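PDB 6LPI: acetolactate synthase isozyme 1 large subunit from Escherichia coli, which is the large subunit of a thiamine diphosphate-dependent enzyme and binds thiamine diphosphate, a magnesium ion and flavin-adenine dinucleotide. Local coordinates for residues L140-P148 with D173-I181; A301-R310 with K317-D326. One frame throughout, in Å; residues are numbered along the deposited sequence.

Contact 1 closes before contact 2 opens along the chain, and the two do not touch: their centres lie 42 Å apart and their nearest atoms about 23 Å apart. Each stands at the margin of a different six-stranded parallel sheet. Contact 1 packs the chain just after the outermost strand 137-140 against helix 172-175 and strand 178-180, which follow its neighbour 166-171; the centre of the contact is about 34 Å from the centre of the chain. Contact 2 joins strands 302-307 and 321-324 at one border of the second sheet, in the central domain, where the adenosine end of flavin-adenine dinucleotide binds. The first is apolar packing at the periphery; the second helps build a cofactor pocket.

Contact 1: residues L140-P148 with D173-I181; sequences LVRHIEELP and DVQTAVFEI
Ile144 lies over one face of the Phe179 ring, the centre of an apolar packing contact at the border of the N-terminal alpha/beta domain, whose parallel sheet ends in strand 137-140. Ile144 CG1 makes a CH-pi contact 3.9 Å from the ring centroid and 17° off the normal. The side chain is extended, CG1 anti to the backbone N (chi1 -176°) and CD1 continuing outward, which sets CD1 beside the CD2 side of the ring and against Ala177, CD1 to CB 3.7 Å. At the ring's edge Glu145 bends to bring OE1 3.6 Å from Phe179 CD1, with its carboxylate steeply inclined to the ring, while Pro148 CG lies in the ring plane, 3.8 Å from Phe179 CE1. Val174 fills the other end. Its CG1 touches Ile144 CB at 3.8 Å and also meets Val141 CG1, the two valines crossing at about a right angle; CG2 turns to the backbone of Val141 and Arg142. No hydrogen bond joins the two segments; their backbones bond to other strands instead. That of Val141 is hydrogen-bonded to Asp169 of strand 166-171, and that of Phe179 to Phe13 of strand 12-14, which forms a small antiparallel sheet with strand 178-180. After Ile144 the chain leads into helix 147-159, with Leu147 N bonded to Ile144 O at 2.9 Å.

Contact 2: residues A301-R310 with K317-D326; sequences AKIIHVDIDR and KQPHVAIQAD. With FAD (flavin-adenine dinucleotide), chain I.
Strands 302-307 and 321-324 form a parallel beta pair at the border of the central domain's six-stranded sheet, 321-324 being outermost, in a Rossmann-like alpha/beta fold. His305 faces strand 321-324 with both backbone groups: its N donates to Val321 O and its O accepts from Ile323 N, at 3.0 Å each. At the start of the pair Ile303 O takes two donors, His320 N and Val321 N. Ile304 lies beside Val321, and Val306 beside Ile323, on the same face; Ile304 and Ile323 touch helix 198-210, and Val306 and Ile323 touch Val330 of helix 327-334. Lys302 CD lies over one face of the His320 ring, 3.9 Å from the centroid. Gln324, extended beyond CG, reaches over to the 301-310 segment: Arg310 NH1 donates to its OE1 at 3.0 Å, guanidinium and amide planes nearly perpendicular. The C-terminal ends hold the adenosine part of flavin-adenine dinucleotide. Asp307 CG is anti to the backbone N (chi1 -156°), which presents the carboxylate to the ribose: O3B donates to OD1 at 2.6 Å and O2B to OD2. The same OD2 accepts from Asp309 N through its anti lone pair, an Asx turn that steadies the carboxylate. Asp326, N-cap of helix 327-334, accepts a hydrogen bond from adenine N6A on OD1 at 3.0 Å.

Contact 1: residues L140-P148 with D173-I181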
loop_
_atom_site.group_PDB
_atom_site.type_symbol
_atom_site.label_atom_id
_atom_site.label_comp_id
_atom_site.label_asym_id
_atom_site.label_seq_id
_atom_site.Cartn_x
_atom_site.Cartn_y
_atom_site.Cartn_z
ATOM N N LEU B 140 -13.996 -18.299 2.672
ATOM C CA LEU B 140 -15.418 -18.553 2.490
ATOM C C LEU B 140 -15.877 -19.410 3.661
ATOM O O LEU B 140 -15.619 -20.620 3.683
ATOM C CB LEU B 140 -15.717 -19.255 1.170
ATOM C CG LEU B 140 -17.194 -19.698 1.067
ATOM C CD1 LEU B 140 -18.126 -18.513 0.812
ATOM C CD2 LEU B 140 -17.418 -20.755 0.028
ATOM N N VAL B 141 -16.617 -18.794 4.587
ATOM C CA VAL B 141 -17.081 -19.454 5.807
ATOM C C VAL B 141 -18.237 -20.366 5.425
ATOM O O VAL B 141 -19.328 -19.893 5.100
ATOM C CB VAL B 141 -17.528 -18.438 6.858
ATOM C CG1 VAL B 141 -17.867 -19.155 8.167
ATOM C CG2 VAL B 141 -16.457 -17.414 7.061
ATOM N N ARG B 142 -18.034 -21.676 5.528
ATOM C CA ARG B 142 -19.066 -22.563 5.010
ATOM C C ARG B 142 -20.004 -23.028 6.136
ATOM O O ARG B 142 -21.157 -23.358 5.848
ATOM C CB ARG B 142 -18.469 -23.816 4.325
ATOM C CG ARG B 142 -17.133 -23.746 3.492
ATOM C CD ARG B 142 -16.784 -24.818 2.439
ATOM N NE ARG B 142 -15.975 -24.513 1.276
ATOM C CZ ARG B 142 -16.372 -24.441 0.014
ATOM N NH1 ARG B 142 -15.431 -24.263 -0.930
ATOM N NH2 ARG B 142 -17.652 -24.358 -0.317
ATOM N N HIS B 143 -19.525 -23.117 7.391
ATOM C CA HIS B 143 -20.372 -23.326 8.568
ATOM C C HIS B 143 -19.919 -22.399 9.694
ATOM O O HIS B 143 -18.762 -21.969 9.759
ATOM C CB HIS B 143 -20.378 -24.786 9.086
ATOM C CG HIS B 143 -21.523 -25.088 10.025
ATOM N ND1 HIS B 143 -22.773 -24.522 9.877
ATOM C CD2 HIS B 143 -21.604 -25.889 11.120
ATOM C CE1 HIS B 143 -23.573 -24.963 10.834
ATOM N NE2 HIS B 143 -22.889 -25.796 11.599
ATOM N N ILE B 144 -20.867 -22.107 10.590
ATOM C CA ILE B 144 -20.680 -21.065 11.594
ATOM C C ILE B 144 -19.604 -21.455 12.604
ATOM O O ILE B 144 -18.946 -20.584 13.176
ATOM C CB ILE B 144 -22.031 -20.743 12.273
ATOM C CG1 ILE B 144 -21.920 -19.583 13.268
ATOM C CG2 ILE B 144 -22.602 -21.955 12.990
ATOM C CD1 ILE B 144 -23.280 -19.136 13.787
ATOM N N GLU B 145 -19.396 -22.754 12.839
ATOM C CA GLU B 145 -18.375 -23.193 13.789
ATOM C C GLU B 145 -16.977 -22.697 13.414
ATOM O O GLU B 145 -16.097 -22.643 14.284
ATOM C CB GLU B 145 -18.362 -24.718 13.893
ATOM C CG GLU B 145 -19.721 -25.387 14.107
ATOM C CD GLU B 145 -20.236 -25.280 15.540
ATOM O OE1 GLU B 145 -19.859 -24.323 16.252
ATOM O OE2 GLU B 145 -21.012 -26.172 15.958
ATOM N N GLU B 146 -16.742 -22.349 12.143
ATOM C CA GLU B 146 -15.442 -21.801 11.755
ATOM C C GLU B 146 -15.308 -20.308 12.019
ATOM O O GLU B 146 -14.199 -19.785 11.918
ATOM C CB GLU B 146 -15.142 -22.080 10.281
ATOM C CG GLU B 146 -15.222 -23.559 9.906
ATOM C CD GLU B 146 -15.081 -23.818 8.411
ATOM O OE1 GLU B 146 -14.634 -24.929 8.036
ATOM O OE2 GLU B 146 -15.407 -22.908 7.616
ATOM N N LEU B 147 -16.387 -19.621 12.368
ATOM C CA LEU B 147 -16.351 -18.164 12.399
ATOM C C LEU B 147 -15.377 -17.585 13.432
ATOM O O LEU B 147 -14.768 -16.541 13.145
ATOM C CB LEU B 147 -17.768 -17.650 12.603
ATOM C CG LEU B 147 -17.969 -16.227 12.138
ATOM C CD1 LEU B 147 -17.210 -16.003 10.850
ATOM C CD2 LEU B 147 -19.417 -16.063 11.877
ATOM N N PRO B 148 -15.224 -18.142 14.655
ATOM C CA PRO B 148 -14.189 -17.622 15.565
ATOM C C PRO B 148 -12.797 -17.690 14.952
ATOM O O PRO B 148 -12.183 -16.640 14.735
ATOM C CB PRO B 148 -14.344 -18.522 16.790
ATOM C CG PRO B 148 -15.768 -18.866 16.788
ATOM C CD PRO B 148 -16.115 -19.090 15.345
ATOM N N ASP B 173 -26.775 -17.661 5.522
ATOM C CA ASP B 173 -27.292 -18.683 6.432
ATOM C C ASP B 173 -26.314 -18.994 7.554
ATOM O O ASP B 173 -26.721 -19.559 8.573
ATOM C CB ASP B 173 -27.687 -19.965 5.682
ATOM C CG ASP B 173 -26.518 -20.657 5.000
ATOM O OD1 ASP B 173 -25.621 -19.970 4.466
ATOM O OD2 ASP B 173 -26.508 -21.907 4.980
ATOM N N VAL B 174 -25.042 -18.630 7.403
ATOM C CA VAL B 174 -24.129 -18.693 8.534
ATOM C C VAL B 174 -24.352 -17.530 9.488
ATOM O O VAL B 174 -24.289 -17.700 10.709
ATOM C CB VAL B 174 -22.681 -18.757 8.042
ATOM C CG1 VAL B 174 -21.728 -18.544 9.214
ATOM C CG2 VAL B 174 -22.460 -20.107 7.425
ATOM N N GLN B 175 -24.635 -16.343 8.952
ATOM C CA GLN B 175 -24.907 -15.182 9.795
ATOM C C GLN B 175 -26.148 -15.356 10.667
ATOM O O GLN B 175 -26.186 -14.827 11.785
ATOM C CB GLN B 175 -25.064 -13.939 8.931
ATOM C CG GLN B 175 -23.954 -13.773 7.938
ATOM C CD GLN B 175 -24.204 -12.634 6.999
ATOM O OE1 GLN B 175 -24.865 -11.655 7.360
ATOM N NE2 GLN B 175 -23.682 -12.743 5.782
ATOM N N THR B 176 -27.169 -16.085 10.194
ATOM C CA THR B 176 -28.416 -16.180 10.949
ATOM C C THR B 176 -28.533 -17.469 11.739
ATOM O O THR B 176 -29.499 -17.632 12.493
ATOM C CB THR B 176 -29.632 -16.100 10.012
ATOM O OG1 THR B 176 -29.480 -17.038 8.948
ATOM C CG2 THR B 176 -29.748 -14.684 9.414
ATOM N N ALA B 177 -27.559 -18.362 11.610
ATOM C CA ALA B 177 -27.400 -19.498 12.498
ATOM C C ALA B 177 -27.109 -19.025 13.926
ATOM O O ALA B 177 -26.812 -17.858 14.178
ATOM C CB ALA B 177 -26.282 -20.405 11.981
ATOM N N VAL B 178 -27.220 -19.952 14.871
ATOM C CA VAL B 178 -26.870 -19.699 16.261
ATOM C C VAL B 178 -25.873 -20.772 16.715
ATOM O O VAL B 178 -25.882 -21.908 16.226
ATOM C CB VAL B 178 -28.138 -19.634 17.148
ATOM C CG1 VAL B 178 -29.076 -20.788 16.862
ATOM C CG2 VAL B 178 -27.792 -19.560 18.627
ATOM N N PHE B 179 -24.958 -20.398 17.605
ATOM C CA PHE B 179 -23.991 -21.361 18.120
ATOM C C PHE B 179 -23.511 -20.853 19.464
ATOM O O PHE B 179 -23.895 -19.775 19.906
ATOM C CB PHE B 179 -22.855 -21.614 17.107
ATOM C CG PHE B 179 -21.775 -20.546 17.063
ATOM C CD1 PHE B 179 -20.435 -20.908 17.057
ATOM C CD2 PHE B 179 -22.099 -19.200 16.918
ATOM C CE1 PHE B 179 -19.435 -19.938 16.960
ATOM C CE2 PHE B 179 -21.108 -18.230 16.825
ATOM C CZ PHE B 179 -19.781 -18.593 16.848
ATOM N N GLU B 180 -22.742 -21.691 20.157
ATOM C CA GLU B 180 -22.279 -21.363 21.512
ATOM C C GLU B 180 -20.743 -21.309 21.579
ATOM O O GLU B 180 -20.060 -22.041 20.868
ATOM C CB GLU B 180 -22.896 -22.295 22.490
ATOM C CG GLU B 180 -23.451 -21.639 23.714
ATOM C CD GLU B 180 -23.836 -22.616 24.742
ATOM O OE1 GLU B 180 -23.366 -23.757 24.639
ATOM O OE2 GLU B 180 -24.823 -22.318 25.432
ATOM N N ILE B 181 -20.185 -20.454 22.445
ATOM C CA ILE B 181 -18.705 -20.352 22.510
ATOM C C ILE B 181 -18.074 -21.049 23.700
ATOM O O ILE B 181 -17.631 -20.380 24.635
ATOM C CB ILE B 181 -18.212 -18.892 22.476
ATOM C CG1 ILE B 181 -18.857 -18.102 21.347
ATOM C CG2 ILE B 181 -16.694 -18.872 22.277
ATOM C CD1 ILE B 181 -18.540 -18.715 20.061
#

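Contact 2: residues A301-R310 with K317-D326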
loop_
_atom_site.group_PDB
_atom_site.type_symbol
_atom_site.label_atom_id
_atom_site.label_comp_id
_atom_site.label_asym_id
_atom_site.label_seq_id
_atom_site.Cartn_x
_atom_site.Cartn_y
_atom_site.Cartn_z
ATOM N N ALA B 301 27.576 -0.228 -6.084
ATOM C CA ALA B 301 27.144 -0.170 -4.700
ATOM C C ALA B 301 26.890 -1.578 -4.199
ATOM O O ALA B 301 26.201 -2.372 -4.858
ATOM C CB ALA B 301 25.865 0.669 -4.542
ATOM N N LYS B 302 27.513 -1.899 -3.077
ATOM C CA LYS B 302 27.113 -3.069 -2.330
ATOM C C LYS B 302 25.804 -2.732 -1.637
ATOM O O LYS B 302 25.504 -1.564 -1.380
ATOM C CB LYS B 302 28.190 -3.484 -1.335
ATOM C CG LYS B 302 29.505 -3.813 -1.997
ATOM C CD LYS B 302 30.154 -5.026 -1.407
ATOM C CE LYS B 302 31.212 -5.550 -2.352
ATOM N NZ LYS B 302 30.590 -5.788 -3.685
ATOM N N ILE B 303 24.994 -3.746 -1.379
ATOM C CA ILE B 303 23.648 -3.505 -0.897
ATOM C C ILE B 303 23.413 -4.260 0.397
ATOM O O ILE B 303 23.725 -5.456 0.508
ATOM C CB ILE B 303 22.595 -3.877 -1.958
ATOM C CG1 ILE B 303 22.715 -2.915 -3.153
ATOM C CG2 ILE B 303 21.194 -3.914 -1.341
ATOM C CD1 ILE B 303 21.797 -3.215 -4.305
ATOM N N ILE B 304 22.833 -3.556 1.362
ATOM C CA ILE B 304 22.213 -4.177 2.518
ATOM C C ILE B 304 20.712 -3.962 2.381
ATOM O O ILE B 304 20.251 -2.869 2.023
ATOM C CB ILE B 304 22.740 -3.584 3.839
ATOM C CG1 ILE B 304 24.230 -3.285 3.738
ATOM C CG2 ILE B 304 22.465 -4.526 4.991
ATOM C CD1 ILE B 304 24.762 -2.509 4.930
ATOM N N HIS B 305 19.950 -5.010 2.656
ATOM C CA HIS B 305 18.521 -4.985 2.422
ATOM C C HIS B 305 17.853 -5.652 3.618
ATOM O O HIS B 305 18.066 -6.849 3.853
ATOM C CB HIS B 305 18.202 -5.704 1.097
ATOM C CG HIS B 305 16.791 -5.523 0.623
ATOM N ND1 HIS B 305 16.224 -6.324 -0.344
ATOM C CD2 HIS B 305 15.838 -4.626 0.969
ATOM C CE1 HIS B 305 14.980 -5.940 -0.565
ATOM N NE2 HIS B 305 14.724 -4.907 0.214
ATOM N N VAL B 306 17.013 -4.903 4.333
ATOM C CA VAL B 306 16.262 -5.401 5.491
ATOM C C VAL B 306 14.785 -5.294 5.172
ATOM O O VAL B 306 14.259 -4.185 5.012
ATOM C CB VAL B 306 16.562 -4.623 6.785
ATOM C CG1 VAL B 306 15.928 -5.331 7.976
ATOM C CG2 VAL B 306 18.053 -4.516 7.012
ATOM N N ASP B 307 14.101 -6.436 5.166
ATOM C CA ASP B 307 12.709 -6.467 4.763
ATOM C C ASP B 307 12.008 -7.597 5.515
ATOM O O ASP B 307 12.589 -8.669 5.728
ATOM C CB ASP B 307 12.617 -6.662 3.244
ATOM C CG ASP B 307 11.324 -6.154 2.677
ATOM O OD1 ASP B 307 11.372 -5.095 1.998
ATOM O OD2 ASP B 307 10.276 -6.798 2.915
ATOM N N ILE B 308 10.753 -7.359 5.905
ATOM C CA ILE B 308 10.047 -8.334 6.732
ATOM C C ILE B 308 9.566 -9.506 5.895
ATOM O O ILE B 308 9.247 -10.566 6.458
ATOM C CB ILE B 308 8.840 -7.691 7.442
ATOM C CG1 ILE B 308 8.290 -8.590 8.568
ATOM C CG2 ILE B 308 7.733 -7.391 6.432
ATOM C CD1 ILE B 308 8.769 -8.261 9.952
ATOM N N ASP B 309 9.533 -9.339 4.569
ATOM C CA ASP B 309 9.087 -10.361 3.630
ATOM C C ASP B 309 10.299 -11.031 2.960
ATOM O O ASP B 309 11.050 -10.385 2.214
ATOM C CB ASP B 309 8.135 -9.727 2.609
ATOM C CG ASP B 309 7.660 -10.697 1.541
ATOM O OD1 ASP B 309 7.975 -11.903 1.606
ATOM O OD2 ASP B 309 6.933 -10.244 0.634
ATOM N N ARG B 310 10.473 -12.337 3.222
ATOM C CA ARG B 310 11.567 -13.098 2.618
ATOM C C ARG B 310 11.546 -12.965 1.102
ATOM O O ARG B 310 12.597 -12.823 0.456
ATOM C CB ARG B 310 11.470 -14.574 3.035
ATOM C CG ARG B 310 12.689 -15.451 2.800
ATOM C CD ARG B 310 13.383 -15.829 4.098
ATOM N NE ARG B 310 14.841 -15.803 3.952
ATOM C CZ ARG B 310 15.708 -15.732 4.963
ATOM N NH1 ARG B 310 15.267 -15.687 6.219
ATOM N NH2 ARG B 310 17.021 -15.711 4.717
ATOM N N LYS B 317 17.118 -6.863 -6.890
ATOM C CA LYS B 317 18.562 -6.689 -6.738
ATOM C C LYS B 317 19.086 -7.669 -5.695
ATOM O O LYS B 317 18.443 -7.902 -4.670
ATOM C CB LYS B 317 18.956 -5.249 -6.309
ATOM C CG LYS B 317 18.779 -4.155 -7.358
ATOM C CD LYS B 317 19.838 -4.173 -8.441
ATOM C CE LYS B 317 20.750 -2.975 -8.325
ATOM N NZ LYS B 317 21.638 -2.898 -9.528
ATOM N N GLN B 318 20.246 -8.253 -5.937
ATOM C CA GLN B 318 20.754 -9.226 -4.986
ATOM C C GLN B 318 21.544 -8.492 -3.913
ATOM O O GLN B 318 22.421 -7.689 -4.249
ATOM C CB GLN B 318 21.620 -10.262 -5.683
ATOM C CG GLN B 318 20.877 -10.984 -6.803
ATOM C CD GLN B 318 20.032 -12.135 -6.327
ATOM O OE1 GLN B 318 19.054 -12.518 -6.983
ATOM N NE2 GLN B 318 20.421 -12.724 -5.193
ATOM N N PRO B 319 21.219 -8.652 -2.641
ATOM C CA PRO B 319 21.923 -7.902 -1.607
ATOM C C PRO B 319 23.170 -8.654 -1.163
ATOM O O PRO B 319 23.312 -9.867 -1.351
ATOM C CB PRO B 319 20.895 -7.826 -0.467
ATOM C CG PRO B 319 20.108 -9.068 -0.588
ATOM C CD PRO B 319 20.120 -9.460 -2.078
ATOM N N HIS B 320 24.092 -7.900 -0.577
ATOM C CA HIS B 320 25.264 -8.524 -0.001
ATOM C C HIS B 320 25.031 -8.919 1.443
ATOM O O HIS B 320 25.636 -9.877 1.932
ATOM C CB HIS B 320 26.449 -7.578 -0.143
ATOM C CG HIS B 320 26.835 -7.336 -1.566
ATOM N ND1 HIS B 320 26.054 -6.599 -2.430
ATOM C CD2 HIS B 320 27.920 -7.721 -2.274
ATOM C CE1 HIS B 320 26.644 -6.540 -3.611
ATOM N NE2 HIS B 320 27.779 -7.213 -3.543
ATOM N N VAL B 321 24.137 -8.221 2.126
ATOM C CA VAL B 321 23.644 -8.634 3.428
ATOM C C VAL B 321 22.132 -8.493 3.371
ATOM O O VAL B 321 21.618 -7.415 3.057
ATOM C CB VAL B 321 24.240 -7.794 4.567
ATOM C CG1 VAL B 321 23.480 -8.028 5.876
ATOM C CG2 VAL B 321 25.699 -8.104 4.714
ATOM N N ALA B 322 21.428 -9.585 3.651
ATOM C CA ALA B 322 19.976 -9.640 3.606
ATOM C C ALA B 322 19.481 -10.085 4.972
ATOM O O ALA B 322 19.873 -11.148 5.466
ATOM C CB ALA B 322 19.495 -10.601 2.520
ATOM N N ILE B 323 18.623 -9.276 5.574
ATOM C CA ILE B 323 17.995 -9.585 6.847
ATOM C C ILE B 323 16.504 -9.632 6.605
ATOM O O ILE B 323 15.937 -8.676 6.061
ATOM C CB ILE B 323 18.287 -8.504 7.896
ATOM C CG1 ILE B 323 19.778 -8.405 8.160
ATOM C CG2 ILE B 323 17.494 -8.761 9.189
ATOM C CD1 ILE B 323 20.172 -9.162 9.283
ATOM N N GLN B 324 15.865 -10.708 7.035
ATOM C CA GLN B 324 14.410 -10.772 6.996
ATOM C C GLN B 324 13.985 -10.463 8.415
ATOM O O GLN B 324 14.042 -11.327 9.294
ATOM C CB GLN B 324 13.882 -12.124 6.558
ATOM C CG GLN B 324 12.395 -12.133 6.654
ATOM C CD GLN B 324 11.836 -13.504 6.763
ATOM O OE1 GLN B 324 12.582 -14.480 6.828
ATOM N NE2 GLN B 324 10.512 -13.603 6.763
ATOM N N ALA B 325 13.540 -9.240 8.640
ATOM C CA ALA B 325 13.194 -8.842 9.991
ATOM C C ALA B 325 12.382 -7.562 9.947
ATOM O O ALA B 325 12.197 -6.949 8.891
ATOM C CB ALA B 325 14.453 -8.629 10.825
ATOM N N ASP B 326 11.864 -7.194 11.112
ATOM C CA ASP B 326 11.292 -5.874 11.307
ATOM C C ASP B 326 12.399 -4.827 11.444
ATOM O O ASP B 326 13.381 -5.044 12.155
ATOM C CB ASP B 326 10.404 -5.885 12.540
ATOM C CG ASP B 326 10.086 -4.506 13.009
ATOM O OD1 ASP B 326 9.048 -3.959 12.578
ATOM O OD2 ASP B 326 10.887 -3.971 13.800
HETATM P PA FAD I . 6.151 -0.263 -0.398
HETATM O O1A FAD I . 5.573 0.948 0.223
HETATM O O2A FAD I . 5.192 -1.234 -1.034
HETATM O O5B FAD I . 6.954 -0.881 0.814
HETATM C C5B FAD I . 6.615 -2.169 1.366
HETATM C C4B FAD I . 7.906 -2.896 1.631
HETATM O O4B FAD I . 8.314 -2.713 3.013
HETATM C C3B FAD I . 7.839 -4.405 1.419
HETATM O O3B FAD I . 9.082 -4.841 0.867
HETATM C C2B FAD I . 7.551 -4.907 2.839
HETATM O O2B FAD I . 7.885 -6.268 3.065
HETATM C C1B FAD I . 8.476 -3.982 3.617
HETATM N N9A FAD I . 8.189 -3.865 5.037
HETATM C C8A FAD I . 7.000 -3.535 5.629
HETATM N N7A FAD I . 7.051 -3.486 6.941
HETATM C C5A FAD I . 8.369 -3.806 7.230
HETATM C C6A FAD I . 9.073 -3.937 8.445
HETATM N N6A FAD I . 8.524 -3.750 9.648
HETATM N N1A FAD I . 10.377 -4.284 8.380
HETATM C C2A FAD I . 10.933 -4.480 7.181
HETATM N N3A FAD I . 10.374 -4.379 5.974
HETATM C C4A FAD I . 9.081 -4.044 6.066
HETATM N N1 FAD I . 7.917 5.884 -6.288
HETATM C C2 FAD I . 9.193 6.350 -6.183
HETATM O O2 FAD I . 9.966 5.896 -5.349
HETATM N N3 FAD I . 9.632 7.363 -7.017
HETATM C C4 FAD I . 8.885 7.987 -7.995
HETATM O O4 FAD I . 9.385 8.881 -8.673
HETATM C C4X FAD I . 7.527 7.476 -8.108
HETATM N N5 FAD I . 6.734 8.009 -9.012
HETATM C C5X FAD I . 5.433 7.527 -9.099
HETATM C C6 FAD I . 4.567 8.082 -10.044
HETATM C C7 FAD I . 3.250 7.638 -10.155
HETATM C C7M FAD I . 2.345 8.244 -11.194
HETATM C C8 FAD I . 2.789 6.613 -9.313
HETATM C C8M FAD I . 1.373 6.099 -9.423
HETATM C C9 FAD I . 3.651 6.057 -8.371
HETATM C C9A FAD I . 4.965 6.496 -8.265
HETATM N N10 FAD I . 5.858 5.952 -7.317
HETATM C C10 FAD I . 7.141 6.418 -7.209
HETATM C "C1'" FAD I . 5.433 4.885 -6.411
HETATM C "C2'" FAD I . 5.857 3.505 -6.890
HETATM O "O2'" FAD I . 4.917 3.004 -7.841
HETATM C "C3'" FAD I . 5.899 2.548 -5.700
HETATM O "O3'" FAD I . 4.630 2.531 -5.054
HETATM C "C4'" FAD I . 6.963 2.882 -4.660
HETATM O "O4'" FAD I . 8.123 3.361 -5.330
HETATM C "C5'" FAD I . 7.326 1.689 -3.808
HETATM O "O5'" FAD I . 7.959 2.149 -2.600
HETATM P P FAD I . 8.381 1.140 -1.495
HETATM O O1P FAD I . 9.641 0.407 -1.955
HETATM O O2P FAD I . 8.412 1.786 -0.304
HETATM O O3P FAD I . 7.195 0.137 -1.524
#